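PDB 5NEC: TonB-dependent siderophore receptor from Pseudomonas aeruginosa 39016, which probably imports ferric siderophores across the outer membrane, using energy passed on by TonB. Local coordinates for residues G157-G162 against T175-Q180; N186-L191 against F219-P224. All coordinates share one frame; numbering follows the deposited sequence.

Contact 1 of 2, residues G157-G162 against T175-Q180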
ATOM      1  N   GLY A 157      -0.474  25.667 -15.172  1.00 66.73           N
ATOM      2  CA  GLY A 157       0.886  25.952 -14.695  1.00 67.27           C
ATOM      3  C   GLY A 157       1.933  25.471 -15.686  1.00 67.86           C
ATOM      4  O   GLY A 157       1.658  24.605 -16.520  1.00 72.51           O
ATOM      5  N   ASN A 158       3.117  26.066 -15.626  1.00 66.80           N
ATOM      6  CA  ASN A 158       4.263  25.588 -16.382  1.00 66.72           C
ATOM      7  C   ASN A 158       5.390  25.337 -15.384  1.00 67.65           C
ATOM      8  O   ASN A 158       5.810  26.267 -14.678  1.00 66.58           O
ATOM      9  CB  ASN A 158       4.688  26.595 -17.443  1.00 66.63           C
ATOM     10  CG  ASN A 158       3.687  26.703 -18.572  1.00 67.72           C
ATOM     11  OD1 ASN A 158       3.649  25.861 -19.463  1.00 68.27           O
ATOM     12  ND2 ASN A 158       2.865  27.740 -18.538  1.00 70.60           N
ATOM     13  N   PHE A 159       5.842  24.082 -15.297  1.00 65.79           N
ATOM     14  CA  PHE A 159       6.984  23.739 -14.462  1.00 66.32           C
ATOM     15  C   PHE A 159       7.783  22.568 -15.009  1.00 66.15           C
ATOM     16  O   PHE A 159       7.291  21.767 -15.786  1.00 65.98           O
ATOM     17  CB  PHE A 159       6.566  23.496 -12.993  1.00 67.72           C
ATOM     18  CG  PHE A 159       5.577  22.365 -12.785  1.00 67.59           C
ATOM     19  CD1 PHE A 159       6.012  21.039 -12.700  1.00 67.85           C
ATOM     20  CD2 PHE A 159       4.220  22.625 -12.627  1.00 67.73           C
ATOM     21  CE1 PHE A 159       5.106  20.000 -12.492  1.00 66.38           C
ATOM     22  CE2 PHE A 159       3.314  21.593 -12.425  1.00 67.80           C
ATOM     23  CZ  PHE A 159       3.756  20.275 -12.362  1.00 68.13           C
ATOM     24  N   ILE A 160       9.040  22.510 -14.603  1.00 65.50           N
ATOM     25  CA  ILE A 160       9.931  21.405 -14.905  1.00 65.18           C
ATOM     26  C   ILE A 160      10.585  21.097 -13.573  1.00 65.05           C
ATOM     27  O   ILE A 160      11.256  21.964 -13.017  1.00 62.67           O
ATOM     28  CB  ILE A 160      10.995  21.779 -15.964  1.00 66.20           C
ATOM     29  CG1 ILE A 160      10.340  22.489 -17.162  1.00 68.11           C
ATOM     30  CG2 ILE A 160      11.737  20.532 -16.431  1.00 65.79           C
ATOM     31  CD1 ILE A 160      11.289  22.842 -18.303  1.00 69.40           C
ATOM     32  N   ASP A 161      10.323  19.905 -13.034  1.00 64.47           N
ATOM     33  CA  ASP A 161      10.968  19.422 -11.797  1.00 66.35           C
ATOM     34  C   ASP A 161      11.787  18.186 -12.094  1.00 63.70           C
ATOM     35  O   ASP A 161      11.528  17.470 -13.048  1.00 65.06           O
ATOM     36  CB  ASP A 161       9.951  19.085 -10.700  1.00 67.77           C
ATOM     37  CG  ASP A 161       9.127  20.285 -10.266  1.00 71.69           C
ATOM     38  OD1 ASP A 161       9.290  21.394 -10.846  1.00 76.00           O
ATOM     39  OD2 ASP A 161       8.317  20.114  -9.320  1.00 74.00           O
ATOM     40  N   GLY A 162      12.779  17.940 -11.268  1.00 61.51           N
ATOM     41  CA  GLY A 162      13.638  16.808 -11.496  1.00 60.78           C
ATOM     42  C   GLY A 162      14.525  16.592 -10.312  1.00 59.53           C
ATOM     43  O   GLY A 162      14.780  17.527  -9.553  1.00 56.77           O
ATOM     44  N   THR A 175      14.422  11.213 -11.460  1.00 47.92           N
ATOM     45  CA  THR A 175      13.030  11.561 -11.773  1.00 49.34           C
ATOM     46  C   THR A 175      12.956  12.868 -12.549  1.00 51.76           C
ATOM     47  O   THR A 175      13.820  13.727 -12.440  1.00 50.81           O
ATOM     48  CB  THR A 175      12.134  11.679 -10.522  1.00 49.06           C
ATOM     49  OG1 THR A 175      12.719  12.595  -9.604  1.00 52.58           O
ATOM     50  CG2 THR A 175      11.975  10.361  -9.825  1.00 48.47           C
ATOM     51  N   LEU A 176      11.900  12.988 -13.339  1.00 53.90           N
ATOM     52  CA  LEU A 176      11.626  14.175 -14.118  1.00 56.03           C
ATOM     53  C   LEU A 176      10.116  14.342 -14.118  1.00 57.59           C
ATOM     54  O   LEU A 176       9.406  13.371 -14.299  1.00 57.87           O
ATOM     55  CB  LEU A 176      12.195  14.008 -15.528  1.00 57.35           C
ATOM     56  CG  LEU A 176      12.377  15.288 -16.370  1.00 59.13           C
ATOM     57  CD1 LEU A 176      13.534  15.168 -17.357  1.00 58.87           C
ATOM     58  CD2 LEU A 176      11.092  15.661 -17.098  1.00 59.33           C
ATOM     59  N   ASP A 177       9.641  15.560 -13.864  1.00 60.57           N
ATOM     60  CA  ASP A 177       8.200  15.876 -13.763  1.00 61.48           C
ATOM     61  C   ASP A 177       7.977  17.226 -14.471  1.00 62.66           C
ATOM     62  O   ASP A 177       8.164  18.296 -13.889  1.00 62.28           O
ATOM     63  CB  ASP A 177       7.747  15.903 -12.288  1.00 61.70           C
ATOM     64  CG  ASP A 177       6.223  16.078 -12.108  1.00 63.54           C
ATOM     65  OD1 ASP A 177       5.437  16.001 -13.084  1.00 66.03           O
ATOM     66  OD2 ASP A 177       5.787  16.296 -10.948  1.00 62.67           O
ATOM     67  N   LEU A 178       7.600  17.132 -15.746  1.00 62.23           N
ATOM     68  CA  LEU A 178       7.426  18.269 -16.652  1.00 61.54           C
ATOM     69  C   LEU A 178       5.950  18.490 -16.943  1.00 59.67           C
ATOM     70  O   LEU A 178       5.287  17.545 -17.326  1.00 59.55           O
ATOM     71  CB  LEU A 178       8.159  17.955 -17.952  1.00 61.47           C
ATOM     72  CG  LEU A 178       8.000  18.954 -19.091  1.00 62.73           C
ATOM     73  CD1 LEU A 178       9.328  19.159 -19.781  1.00 64.50           C
ATOM     74  CD2 LEU A 178       6.926  18.530 -20.090  1.00 64.22           C
ATOM     75  N   ASN A 179       5.459  19.727 -16.786  1.00 60.07           N
ATOM     76  CA  ASN A 179       4.053  20.095 -17.048  1.00 60.78           C
ATOM     77  C   ASN A 179       3.987  21.413 -17.850  1.00 63.53           C
ATOM     78  O   ASN A 179       4.406  22.455 -17.359  1.00 64.32           O
ATOM     79  CB  ASN A 179       3.275  20.206 -15.725  1.00 60.09           C
ATOM     80  CG  ASN A 179       1.779  20.472 -15.931  1.00 61.81           C
ATOM     81  OD1 ASN A 179       0.942  19.566 -15.823  1.00 59.94           O
ATOM     82  ND2 ASN A 179       1.435  21.731 -16.222  1.00 62.84           N
ATOM     83  N   GLN A 180       3.441  21.358 -19.068  1.00 65.38           N
ATOM     84  CA  GLN A 180       3.432  22.486 -20.015  1.00 65.91           C
ATOM     85  C   GLN A 180       2.029  22.773 -20.544  1.00 64.33           C
ATOM     86  O   GLN A 180       1.375  21.880 -21.068  1.00 60.91           O
ATOM     87  CB  GLN A 180       4.329  22.155 -21.207  1.00 68.94           C
ATOM     88  CG  GLN A 180       4.900  23.347 -21.965  1.00 73.08           C
ATOM     89  CD  GLN A 180       6.399  23.520 -21.753  1.00 77.15           C
ATOM     90  OE1 GLN A 180       7.176  22.555 -21.795  1.00 80.40           O
ATOM     91  NE2 GLN A 180       6.816  24.757 -21.536  1.00 80.18           N
TER
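The ring of F159 lies over the side chain of N179, its partner in an antiparallel hydrogen-bonded pair. N179 CB sits 3.6 Å from the ring centroid and 21° off the ring normal, a CH-pi contact shifted toward the CZ rim, where F159 CZ to N179 CB is 3.4 Å. Ring and amide planes are nearly parallel, 14° apart, but it is CB, not the amide, that lies over the ring face, with N179 CG nearer the CE2-CZ rim. F159 CG stands between backbone N and carbonyl carbon (chi1 61°), which swings the ring across to the neighbouring strand, its edge toward D177 O. N179 ND2 bonds mainly to K155 O, just before the segment, and only weakly to G157 O (2.9 Å).

Between the strands, F159 N to N179 O (3.0 Å) lies in the carbonyl plane, whereas the donors of the two D161–D177 bonds sit above the carbonyl planes. I160 CG2 and L178 CD1 touch on the other face at 4.3 Å. D177 has its charged partners outside the segments, R190 and K152.

This hairpin of strands 159-167 and 172-182 belongs to the beta-barrel; strand 724-733 flanks it beside I160, and strand 187-200 beside L178.

Contact 2 of 2, residues N186-L191 against F219-P224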
ATOM      1  N   ASN A 186      -5.747  26.444 -22.618  1.00 62.47           N
ATOM      2  CA  ASN A 186      -6.929  25.559 -22.503  1.00 61.78           C
ATOM      3  C   ASN A 186      -6.577  24.081 -22.268  1.00 57.95           C
ATOM      4  O   ASN A 186      -7.446  23.318 -21.858  1.00 55.11           O
ATOM      5  CB  ASN A 186      -7.818  25.671 -23.730  1.00 62.69           C
ATOM      6  CG  ASN A 186      -8.342  27.063 -23.920  1.00 66.30           C
ATOM      7  OD1 ASN A 186      -8.164  27.650 -24.981  1.00 69.32           O
ATOM      8  ND2 ASN A 186      -8.951  27.626 -22.877  1.00 68.39           N
ATOM      9  N   ALA A 187      -5.329  23.696 -22.528  1.00 54.72           N
ATOM     10  CA  ALA A 187      -4.884  22.326 -22.349  1.00 55.88           C
ATOM     11  C   ALA A 187      -3.486  22.262 -21.735  1.00 55.97           C
ATOM     12  O   ALA A 187      -2.778  23.267 -21.669  1.00 55.37           O
ATOM     13  CB  ALA A 187      -4.906  21.590 -23.684  1.00 55.73           C
ATOM     14  N   ALA A 188      -3.103  21.072 -21.283  1.00 55.87           N
ATOM     15  CA  ALA A 188      -1.779  20.862 -20.686  1.00 57.28           C
ATOM     16  C   ALA A 188      -1.299  19.432 -20.898  1.00 57.05           C
ATOM     17  O   ALA A 188      -2.099  18.512 -20.996  1.00 60.02           O
ATOM     18  CB  ALA A 188      -1.799  21.208 -19.205  1.00 55.69           C
ATOM     19  N   PHE A 189       0.011  19.280 -21.013  1.00 58.56           N
ATOM     20  CA  PHE A 189       0.680  18.006 -21.175  1.00 59.56           C
ATOM     21  C   PHE A 189       1.586  17.848 -19.964  1.00 59.99           C
ATOM     22  O   PHE A 189       2.255  18.804 -19.558  1.00 58.85           O
ATOM     23  CB  PHE A 189       1.513  18.023 -22.457  1.00 62.03           C
ATOM     24  CG  PHE A 189       2.444  16.852 -22.605  1.00 65.03           C
ATOM     25  CD1 PHE A 189       1.946  15.557 -22.805  1.00 66.69           C
ATOM     26  CD2 PHE A 189       3.838  17.032 -22.563  1.00 69.13           C
ATOM     27  CE1 PHE A 189       2.815  14.465 -22.955  1.00 66.96           C
ATOM     28  CE2 PHE A 189       4.709  15.940 -22.720  1.00 68.83           C
ATOM     29  CZ  PHE A 189       4.195  14.659 -22.919  1.00 67.59           C
ATOM     30  N   ARG A 190       1.605  16.651 -19.385  1.00 58.40           N
ATOM     31  CA  ARG A 190       2.506  16.345 -18.280  1.00 57.28           C
ATOM     32  C   ARG A 190       3.208  15.026 -18.529  1.00 56.61           C
ATOM     33  O   ARG A 190       2.585  14.072 -18.993  1.00 57.12           O
ATOM     34  CB  ARG A 190       1.738  16.304 -16.965  1.00 56.65           C
ATOM     35  CG  ARG A 190       2.617  16.186 -15.736  1.00 56.85           C
ATOM     36  CD  ARG A 190       1.808  16.445 -14.478  1.00 57.28           C
ATOM     37  NE  ARG A 190       2.654  16.550 -13.292  1.00 57.90           N
ATOM     38  CZ  ARG A 190       2.213  16.858 -12.074  1.00 57.96           C
ATOM     39  NH1 ARG A 190       0.918  17.097 -11.851  1.00 57.76           N
ATOM     40  NH2 ARG A 190       3.074  16.920 -11.065  1.00 58.72           N
ATOM     41  N   LEU A 191       4.503  14.981 -18.234  1.00 55.14           N
ATOM     42  CA  LEU A 191       5.278  13.754 -18.372  1.00 54.96           C
ATOM     43  C   LEU A 191       6.047  13.526 -17.081  1.00 55.99           C
ATOM     44  O   LEU A 191       6.760  14.427 -16.636  1.00 56.34           O
ATOM     45  CB  LEU A 191       6.238  13.876 -19.546  1.00 54.94           C
ATOM     46  CG  LEU A 191       7.062  12.639 -19.901  1.00 55.64           C
ATOM     47  CD1 LEU A 191       6.165  11.436 -20.195  1.00 55.21           C
ATOM     48  CD2 LEU A 191       8.010  12.929 -21.061  1.00 55.43           C
ATOM     49  N   PHE A 219      -7.600  18.691 -21.187  1.00 49.92           N
ATOM     50  CA  PHE A 219      -8.195  19.672 -22.111  1.00 47.69           C
ATOM     51  C   PHE A 219      -9.377  20.326 -21.443  1.00 48.63           C
ATOM     52  O   PHE A 219     -10.051  19.709 -20.619  1.00 46.04           O
ATOM     53  CB  PHE A 219      -8.706  19.016 -23.402  1.00 47.59           C
ATOM     54  CG  PHE A 219      -7.649  18.287 -24.199  1.00 46.52           C
ATOM     55  CD1 PHE A 219      -7.392  16.941 -23.982  1.00 46.28           C
ATOM     56  CD2 PHE A 219      -6.952  18.937 -25.191  1.00 46.65           C
ATOM     57  CE1 PHE A 219      -6.414  16.275 -24.718  1.00 47.36           C
ATOM     58  CE2 PHE A 219      -5.987  18.285 -25.942  1.00 47.04           C
ATOM     59  CZ  PHE A 219      -5.702  16.957 -25.699  1.00 46.88           C
ATOM     60  N   GLY A 220      -9.649  21.573 -21.838  1.00 51.58           N
ATOM     61  CA  GLY A 220     -10.774  22.336 -21.319  1.00 51.77           C
ATOM     62  C   GLY A 220     -10.521  22.890 -19.931  1.00 53.15           C
ATOM     63  O   GLY A 220     -11.460  22.968 -19.129  1.00 51.07           O
ATOM     64  N   LEU A 221      -9.271  23.282 -19.649  1.00 54.56           N
ATOM     65  CA  LEU A 221      -8.922  23.909 -18.362  1.00 56.81           C
ATOM     66  C   LEU A 221      -9.774  25.157 -18.106  1.00 58.84           C
ATOM     67  O   LEU A 221      -9.942  25.989 -18.992  1.00 60.46           O
ATOM     68  CB  LEU A 221      -7.440  24.302 -18.332  1.00 57.33           C
ATOM     69  CG  LEU A 221      -6.445  23.130 -18.273  1.00 56.88           C
ATOM     70  CD1 LEU A 221      -5.017  23.609 -18.507  1.00 57.82           C
ATOM     71  CD2 LEU A 221      -6.553  22.393 -16.952  1.00 57.16           C
ATOM     72  N   GLY A 222     -10.347  25.257 -16.913  1.00 59.62           N
ATOM     73  CA  GLY A 222     -11.256  26.336 -16.579  1.00 60.06           C
ATOM     74  C   GLY A 222     -12.646  26.316 -17.197  1.00 62.49           C
ATOM     75  O   GLY A 222     -13.470  27.149 -16.828  1.00 67.48           O
ATOM     76  N   SER A 223     -12.936  25.392 -18.119  1.00 61.02           N
ATOM     77  CA  SER A 223     -14.201  25.407 -18.871  1.00 60.35           C
ATOM     78  C   SER A 223     -15.185  24.404 -18.258  1.00 59.17           C
ATOM     79  O   SER A 223     -14.794  23.627 -17.408  1.00 57.09           O
ATOM     80  CB  SER A 223     -13.944  25.103 -20.357  1.00 62.61           C
ATOM     81  OG  SER A 223     -13.617  23.729 -20.581  1.00 66.73           O
ATOM     82  N   PRO A 224     -16.472  24.427 -18.680  1.00 59.78           N
ATOM     83  CA  PRO A 224     -17.445  23.455 -18.126  1.00 58.36           C
ATOM     84  C   PRO A 224     -17.327  21.999 -18.627  1.00 57.09           C
ATOM     85  O   PRO A 224     -18.098  21.141 -18.171  1.00 55.76           O
ATOM     86  CB  PRO A 224     -18.822  24.036 -18.551  1.00 57.17           C
ATOM     87  CG  PRO A 224     -18.552  25.414 -19.028  1.00 57.36           C
ATOM     88  CD  PRO A 224     -17.147  25.407 -19.556  1.00 58.07           C
TER
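N186 O receives two backbone N-H groups, one from L221 and a weak one from G220, where antiparallel pairing gives way to a turn. The site is an end of the transmembrane beta-barrel: strand 187-200 begins here, strand 206-219 finishes, and a type II beta turn from G220 to S223 leads on toward strand 225-238. The bond from L221 N to N186 O is 2.9 Å long and fairly straight, 163° at the hydrogen. A187 and F219 form the one bridge between the segments, a non-hydrogen-bonded pair.

Side-chain packing divides between the two faces at this margin. On one, A187 CB meets the F219 ring obliquely, with F219 CD2 at 3.7 Å and CE2 a little farther. F219 CG lies beside its own backbone N (chi1 -59°), an orientation that brings CD2 to the alanine methyl. F182 of the preceding strand also packs on A187 and F219, making this an apolar patch shared by three strands.

On the other side L221 points its CB toward 186-191, and one branch, CD1, reaches both backbone and methyl: A187 C at 3.8 Å and A188 CB at 4.1 Å. CB and CG of L221 both pass near N186 O, so the leucine flanks the carbonyl that its own N-H grips. The donor of that bond is tilted 34° from the carbonyl plane.

G222 takes the third position of the turn with positive phi, as glycine commonly does in a type II turn; G220, which opens the turn, also has positive phi. The turn is closed by S223 N to G220 O, and the serine hydroxyl adds a second bond to the same acceptor from the same face of the carbonyl plane, S223 OG to G220 O at 2.7 Å.

How the contacts relate
Both contacts belong to the same barrel wall, on consecutive elements: strand 172-182 of contact 1 is paired with strand 187-200 of contact 2, and the centres lie about 15 Å apart. Contact 1 is a surface contact in regular strand pairing, burying 539 Å² through four bridges; contact 2, partly buried at the barrel margin, buries 242 Å² and has one bridge beside a turn. In contact 1 polar and aromatic groups lie on the F159/N179 face and aliphatic ones on the I160/L178 face; contact 2 sets alanine methyls against a phenyl ring and a leucine, beside a carbonyl oxygen that accepts two N-H groups, one weakly. The D177 OD2–R190 NH2 salt bridge (2.8 Å) joins the two across neighbouring strands.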